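Local coordinates for hypothetical protein PH1789 (Pyrococcus horikoshii, PDB 1WR2) that is of unknown function but carries an ATP-grasp domain, a fold built of antiparallel beta sheets with helices packed on them, at residues Y207-D212 / R231-P236; A5-E10 / A25-K30. All coordinates share one frame; numbering follows the deposited sequence.

Contact 1: residues Y207-D212 / R231-P236; sequences YIKEMD and RIILKP
Arg231 reaches across to both Glu210 and Asp212 on one face of an antiparallel beta hairpin formed by strands 208-218 and 225-234 of the ATP-grasp domain. Its NH2 meets Glu210 OE2 at 2.6 Å, a short salt bridge. Its NE makes a longer one of 3.4 Å to Asp212 OD2. The two carboxylates are turned differently against the guanidinium. That of Asp212 is tilted by only 17°, whereas that of Glu210 is turned by 58°. Both oxygens still lie at the guanidinium edge, near its plane. CG of Arg231 sits between its backbone N and carbonyl carbon (chi1 70°), and the chain, extended at chi2, runs on along the strand toward Glu210. Ile233 CG1 lies over one guanidinium face, offset toward its rim. Lys209 NZ adds a weak bond to the other oxygen of Glu210, OE1.

Lys235 lies at the other end of the pairing. Its backbone N bonds Tyr207 O at 2.7 Å, nearly straight. Its CG packs on Lys209 CB at 3.5 Å. Its NZ bonds Lys205 O and forms a salt bridge with Glu128, both outside the two segments.

Lys209 and Glu210 together face Ile233, a classic beta bulge. Ile233 O accepts from both Lys209 N, at 2.8 Å, and Glu210 N, at 3.3 Å. Ile233 N returns a bond to Glu210 O at 2.8 Å. On the other face, Met211 CB touches Ile232 CG1 at 3.9 Å, beneath helices 22-30 and 187-203.

The two faces therefore differ in chemistry. One is apolar and buried under helices. The other holds a chain of alternating charges, Lys209, Glu210, Arg231 and Asp212, together with Ile233. Each carboxylate there probably offsets the arginine charge and limits its rotation.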
loop_
_atom_site.group_PDB
_atom_site.type_symbol
_atom_site.label_atom_id
_atom_site.label_comp_id
_atom_site.label_asym_id
_atom_site.label_seq_id
_atom_site.Cartn_x
_atom_site.Cartn_y
_atom_site.Cartn_z
ATOM N N TYR A 207 -11.476 -5.983 13.172
ATOM C CA TYR A 207 -10.783 -6.820 12.201
ATOM C C TYR A 207 -9.291 -6.537 12.072
ATOM O O TYR A 207 -8.464 -7.450 12.142
ATOM C CB TYR A 207 -11.410 -6.652 10.817
ATOM C CG TYR A 207 -12.817 -7.178 10.695
ATOM C CD1 TYR A 207 -13.080 -8.547 10.756
ATOM C CD2 TYR A 207 -13.890 -6.307 10.513
ATOM C CE1 TYR A 207 -14.377 -9.035 10.637
ATOM C CE2 TYR A 207 -15.189 -6.784 10.394
ATOM C CZ TYR A 207 -15.426 -8.146 10.456
ATOM O OH TYR A 207 -16.714 -8.616 10.337
ATOM N N ILE A 208 -8.963 -5.264 11.874
ATOM C CA ILE A 208 -7.586 -4.826 11.668
ATOM C C ILE A 208 -6.762 -4.506 12.917
ATOM O O ILE A 208 -7.181 -3.736 13.781
ATOM C CB ILE A 208 -7.573 -3.592 10.738
ATOM C CG1 ILE A 208 -8.317 -3.932 9.448
ATOM C CG2 ILE A 208 -6.134 -3.144 10.448
ATOM C CD1 ILE A 208 -8.697 -2.724 8.626
ATOM N N LYS A 209 -5.584 -5.115 13.001
ATOM C CA LYS A 209 -4.668 -4.876 14.114
ATOM C C LYS A 209 -3.828 -3.656 13.741
ATOM O O LYS A 209 -3.732 -2.692 14.506
ATOM C CB LYS A 209 -3.764 -6.091 14.316
ATOM C CG LYS A 209 -2.749 -5.960 15.438
ATOM C CD LYS A 209 -1.930 -7.250 15.561
ATOM C CE LYS A 209 -0.945 -7.203 16.724
ATOM N NZ LYS A 209 0.090 -6.154 16.525
ATOM N N GLU A 210 -3.221 -3.707 12.557
ATOM C CA GLU A 210 -2.402 -2.602 12.075
ATOM C C GLU A 210 -2.305 -2.592 10.556
ATOM O O GLU A 210 -2.618 -3.576 9.892
ATOM C CB GLU A 210 -1.002 -2.657 12.702
ATOM C CG GLU A 210 -0.327 -4.011 12.625
ATOM C CD GLU A 210 0.996 -4.041 13.359
ATOM O OE1 GLU A 210 1.029 -3.691 14.559
ATOM O OE2 GLU A 210 2.007 -4.419 12.736
ATOM N N MET A 211 -1.886 -1.463 10.001
ATOM C CA MET A 211 -1.755 -1.364 8.559
ATOM C C MET A 211 -0.999 -0.105 8.180
ATOM O O MET A 211 -0.663 0.725 9.023
ATOM C CB MET A 211 -3.143 -1.322 7.909
ATOM C CG MET A 211 -3.896 -0.019 8.172
ATOM S SD MET A 211 -5.614 -0.013 7.615
ATOM C CE MET A 211 -5.435 0.324 5.895
ATOM N N ASP A 212 -0.725 0.028 6.896
ATOM C CA ASP A 212 -0.075 1.219 6.404
ATOM C C ASP A 212 -0.233 1.285 4.910
ATOM O O ASP A 212 -0.622 0.307 4.266
ATOM C CB ASP A 212 1.409 1.261 6.784
ATOM C CG ASP A 212 2.208 0.147 6.154
ATOM O OD1 ASP A 212 2.198 0.026 4.908
ATOM O OD2 ASP A 212 2.852 -0.605 6.911
ATOM N N ARG A 231 0.050 -2.698 3.404
ATOM C CA ARG A 231 0.062 -3.921 4.185
ATOM C C ARG A 231 -1.016 -3.818 5.251
ATOM O O ARG A 231 -1.234 -2.752 5.835
ATOM C CB ARG A 231 1.428 -4.152 4.839
ATOM C CG ARG A 231 1.766 -3.197 5.953
ATOM C CD ARG A 231 2.949 -3.721 6.751
ATOM N NE ARG A 231 2.657 -3.741 8.181
ATOM C CZ ARG A 231 3.003 -4.732 8.999
ATOM N NH1 ARG A 231 3.652 -5.791 8.527
ATOM N NH2 ARG A 231 2.706 -4.662 10.292
ATOM N N ILE A 232 -1.716 -4.923 5.466
ATOM C CA ILE A 232 -2.766 -4.978 6.470
ATOM C C ILE A 232 -2.574 -6.253 7.283
ATOM O O ILE A 232 -2.440 -7.343 6.719
ATOM C CB ILE A 232 -4.175 -4.994 5.824
ATOM C CG1 ILE A 232 -4.421 -3.689 5.058
ATOM C CG2 ILE A 232 -5.242 -5.172 6.891
ATOM C CD1 ILE A 232 -5.779 -3.626 4.366
ATOM N N ILE A 233 -2.528 -6.099 8.606
ATOM C CA ILE A 233 -2.387 -7.232 9.518
ATOM C C ILE A 233 -3.716 -7.353 10.261
ATOM O O ILE A 233 -4.157 -6.412 10.924
ATOM C CB ILE A 233 -1.264 -7.012 10.552
ATOM C CG1 ILE A 233 0.079 -6.814 9.838
ATOM C CG2 ILE A 233 -1.206 -8.203 11.511
ATOM C CD1 ILE A 233 0.434 -7.921 8.856
ATOM N N LEU A 234 -4.348 -8.514 10.140
ATOM C CA LEU A 234 -5.635 -8.752 10.773
ATOM C C LEU A 234 -5.528 -9.384 12.155
ATOM O O LEU A 234 -4.514 -9.993 12.507
ATOM C CB LEU A 234 -6.490 -9.644 9.868
ATOM C CG LEU A 234 -6.778 -9.108 8.463
ATOM C CD1 LEU A 234 -7.428 -10.208 7.628
ATOM C CD2 LEU A 234 -7.682 -7.880 8.547
ATOM N N LYS A 235 -6.590 -9.212 12.934
ATOM C CA LYS A 235 -6.676 -9.771 14.274
ATOM C C LYS A 235 -7.378 -11.113 14.155
ATOM O O LYS A 235 -8.361 -11.249 13.424
ATOM C CB LYS A 235 -7.469 -8.834 15.195
ATOM C CG LYS A 235 -6.705 -7.570 15.568
ATOM C CD LYS A 235 -7.596 -6.339 15.651
ATOM C CE LYS A 235 -8.415 -6.299 16.915
ATOM N NZ LYS A 235 -9.017 -4.951 17.072
ATOM N N PRO A 236 -6.869 -12.129 14.863
ATOM C CA PRO A 236 -7.422 -13.494 14.885
ATOM C C PRO A 236 -8.782 -13.612 15.637
ATOM O O PRO A 236 -9.064 -12.898 16.584
ATOM C CB PRO A 236 -6.386 -14.393 15.548
ATOM C CG PRO A 236 -5.528 -13.505 16.441
ATOM C CD PRO A 236 -5.700 -12.078 15.735
#

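Contact 2: residues A5-E10 / A25-K30; sequences AVRVIE and AKQVLK
A pair of nearly antiparallel helices, 3-14 and 22-30, packs here through Val8, Gln27 and Val28. The two helices lie close in sequence, joined by a short connection that includes strand 19-20. Within the ATP-grasp fold they pack against the hairpin of strands 208-218 and 225-234. The axes of segments 5-10 and 25-30 come within 8.9 Å, with a signed crossing angle of -165°. No hydrogen bond crosses the interface.

Val28 has the largest share of the contact. Its two methyl groups divide the work. CG1 stands anti to the backbone N (chi1 174°) and meets Ala5 CB at 4.2 Å. CG2, the other branch, meets Ile9 CG1, also at 4.2 Å, and the two side chains cross at about a right angle. Val28 is thus placed between two residues one helical turn apart. The small side chain of Ala5 probably allows the close approach of the backbones here, with Ala5 CA 4.7 Å from Val28 CA.

Val8 points toward the partner helix and meets Gln27 at about a right angle. Gln27 keeps its chain extended beyond CG. The long side chain lies across both valine methyls, at the more exposed margin of the interface.

The buried side continues into the sheet. Met20 of strand 19-20 touches both Val8 and Val28, and Ile232 also reaches Val28, while Leu234 touches Ile9. The packing joins the two helices to the strands through apolar side chains. At the Gln27 side of the interface, Val8 CG2 rests 4.0 Å from Gln27 CB.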
loop_
_atom_site.group_PDB
_atom_site.type_symbol
_atom_site.label_atom_id
_atom_site.label_comp_id
_atom_site.label_asym_id
_atom_site.label_seq_id
_atom_site.Cartn_x
_atom_site.Cartn_y
_atom_site.Cartn_z
ATOM N N ALA A 5 -15.059 -5.145 1.787
ATOM C CA ALA A 5 -13.885 -5.185 2.651
ATOM C C ALA A 5 -13.987 -6.346 3.630
ATOM O O ALA A 5 -13.040 -7.109 3.798
ATOM C CB ALA A 5 -13.745 -3.862 3.416
ATOM N N VAL A 6 -15.144 -6.474 4.273
ATOM C CA VAL A 6 -15.372 -7.545 5.237
ATOM C C VAL A 6 -15.273 -8.903 4.550
ATOM O O VAL A 6 -14.888 -9.899 5.162
ATOM C CB VAL A 6 -16.775 -7.419 5.895
ATOM C CG1 VAL A 6 -17.023 -8.596 6.830
ATOM C CG2 VAL A 6 -16.875 -6.111 6.664
ATOM N N ARG A 7 -15.617 -8.927 3.268
ATOM C CA ARG A 7 -15.585 -10.155 2.484
ATOM C C ARG A 7 -14.143 -10.611 2.278
ATOM O O ARG A 7 -13.784 -11.746 2.597
ATOM C CB ARG A 7 -16.247 -9.920 1.127
ATOM C CG ARG A 7 -16.784 -11.180 0.459
ATOM C CD ARG A 7 -16.594 -11.109 -1.044
ATOM N NE ARG A 7 -15.207 -11.395 -1.402
ATOM C CZ ARG A 7 -14.656 -11.097 -2.573
ATOM N NH1 ARG A 7 -15.372 -10.493 -3.510
ATOM N NH2 ARG A 7 -13.389 -11.413 -2.809
ATOM N N VAL A 8 -13.317 -9.714 1.748
ATOM C CA VAL A 8 -11.917 -10.026 1.506
ATOM C C VAL A 8 -11.240 -10.383 2.825
ATOM O O VAL A 8 -10.452 -11.327 2.891
ATOM C CB VAL A 8 -11.189 -8.829 0.849
ATOM C CG1 VAL A 8 -9.776 -9.227 0.458
ATOM C CG2 VAL A 8 -11.965 -8.361 -0.374
ATOM N N ILE A 9 -11.554 -9.634 3.879
ATOM C CA ILE A 9 -10.973 -9.896 5.193
ATOM C C ILE A 9 -11.365 -11.285 5.704
ATOM O O ILE A 9 -10.503 -12.089 6.070
ATOM C CB ILE A 9 -11.416 -8.830 6.220
ATOM C CG1 ILE A 9 -10.745 -7.491 5.897
ATOM C CG2 ILE A 9 -11.055 -9.276 7.622
ATOM C CD1 ILE A 9 -11.177 -6.346 6.790
ATOM N N GLU A 10 -12.665 -11.567 5.729
ATOM C CA GLU A 10 -13.149 -12.866 6.192
ATOM C C GLU A 10 -12.460 -14.000 5.439
ATOM O O GLU A 10 -11.970 -14.961 6.041
ATOM C CB GLU A 10 -14.666 -12.977 5.992
ATOM C CG GLU A 10 -15.513 -12.236 7.020
ATOM C CD GLU A 10 -15.228 -12.677 8.451
ATOM O OE1 GLU A 10 -14.941 -13.876 8.666
ATOM O OE2 GLU A 10 -15.304 -11.828 9.365
ATOM N N ALA A 25 -4.880 -6.452 0.476
ATOM C CA ALA A 25 -4.922 -5.205 1.237
ATOM C C ALA A 25 -5.550 -4.120 0.362
ATOM O O ALA A 25 -6.470 -3.415 0.788
ATOM C CB ALA A 25 -3.509 -4.795 1.647
ATOM N N LYS A 26 -5.062 -3.995 -0.867
ATOM C CA LYS A 26 -5.575 -2.981 -1.781
ATOM C C LYS A 26 -7.058 -3.117 -2.103
ATOM O O LYS A 26 -7.727 -2.122 -2.386
ATOM C CB LYS A 26 -4.737 -2.956 -3.053
ATOM C CG LYS A 26 -3.372 -2.334 -2.817
ATOM C CD LYS A 26 -2.503 -2.436 -4.046
ATOM C CE LYS A 26 -1.192 -1.696 -3.865
ATOM N NZ LYS A 26 -0.338 -1.879 -5.081
ATOM N N GLN A 27 -7.574 -4.339 -2.063
ATOM C CA GLN A 27 -8.994 -4.556 -2.292
ATOM C C GLN A 27 -9.735 -3.875 -1.142
ATOM O O GLN A 27 -10.775 -3.256 -1.340
ATOM C CB GLN A 27 -9.313 -6.051 -2.304
ATOM C CG GLN A 27 -8.972 -6.754 -3.614
ATOM C CD GLN A 27 -9.149 -8.259 -3.523
ATOM O OE1 GLN A 27 -8.274 -8.972 -3.026
ATOM N NE2 GLN A 27 -10.294 -8.749 -3.981
ATOM N N VAL A 28 -9.195 -3.995 0.069
ATOM C CA VAL A 28 -9.820 -3.358 1.223
ATOM C C VAL A 28 -9.776 -1.842 1.030
ATOM O O VAL A 28 -10.764 -1.140 1.262
ATOM C CB VAL A 28 -9.086 -3.721 2.527
ATOM C CG1 VAL A 28 -9.674 -2.937 3.693
ATOM C CG2 VAL A 28 -9.198 -5.215 2.785
ATOM N N LEU A 29 -8.628 -1.345 0.586
ATOM C CA LEU A 29 -8.452 0.078 0.367
ATOM C C LEU A 29 -9.412 0.616 -0.691
ATOM O O LEU A 29 -10.069 1.634 -0.472
ATOM C CB LEU A 29 -7.001 0.379 -0.017
ATOM C CG LEU A 29 -5.938 -0.070 1.004
ATOM C CD1 LEU A 29 -4.561 0.401 0.549
ATOM C CD2 LEU A 29 -6.244 0.505 2.372
ATOM N N LYS A 30 -9.505 -0.066 -1.829
ATOM C CA LYS A 30 -10.403 0.371 -2.892
ATOM C C LYS A 30 -11.863 0.403 -2.440
ATOM O O LYS A 30 -12.624 1.283 -2.843
ATOM C CB LYS A 30 -10.267 -0.538 -4.122
ATOM C CG LYS A 30 -8.970 -0.339 -4.895
ATOM C CD LYS A 30 -8.940 -1.138 -6.196
ATOM C CE LYS A 30 -8.936 -2.632 -5.942
ATOM N NZ LYS A 30 -8.812 -3.384 -7.219
#

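Contact 2 comes first along the chain and closes before contact 1 opens. Their centres are about 11 Å apart. Contact 1 is a strand pair inside the six-stranded antiparallel sheet, and contact 2 is the helix pair packed on that sheet. They touch directly. Ile232 CD1 lies 3.6 Å from Ala25 CA, and Met211 CE is 3.6 Å from Leu29 CD2. Tyr207 rests on helix 3-14, where its OH is 3.5 Å from Val6 CG1. Strand 19-20, between the two helices in sequence, pairs with strand 225-234. The N-terminal helices and the C-terminal hairpin thus form one continuous packed unit.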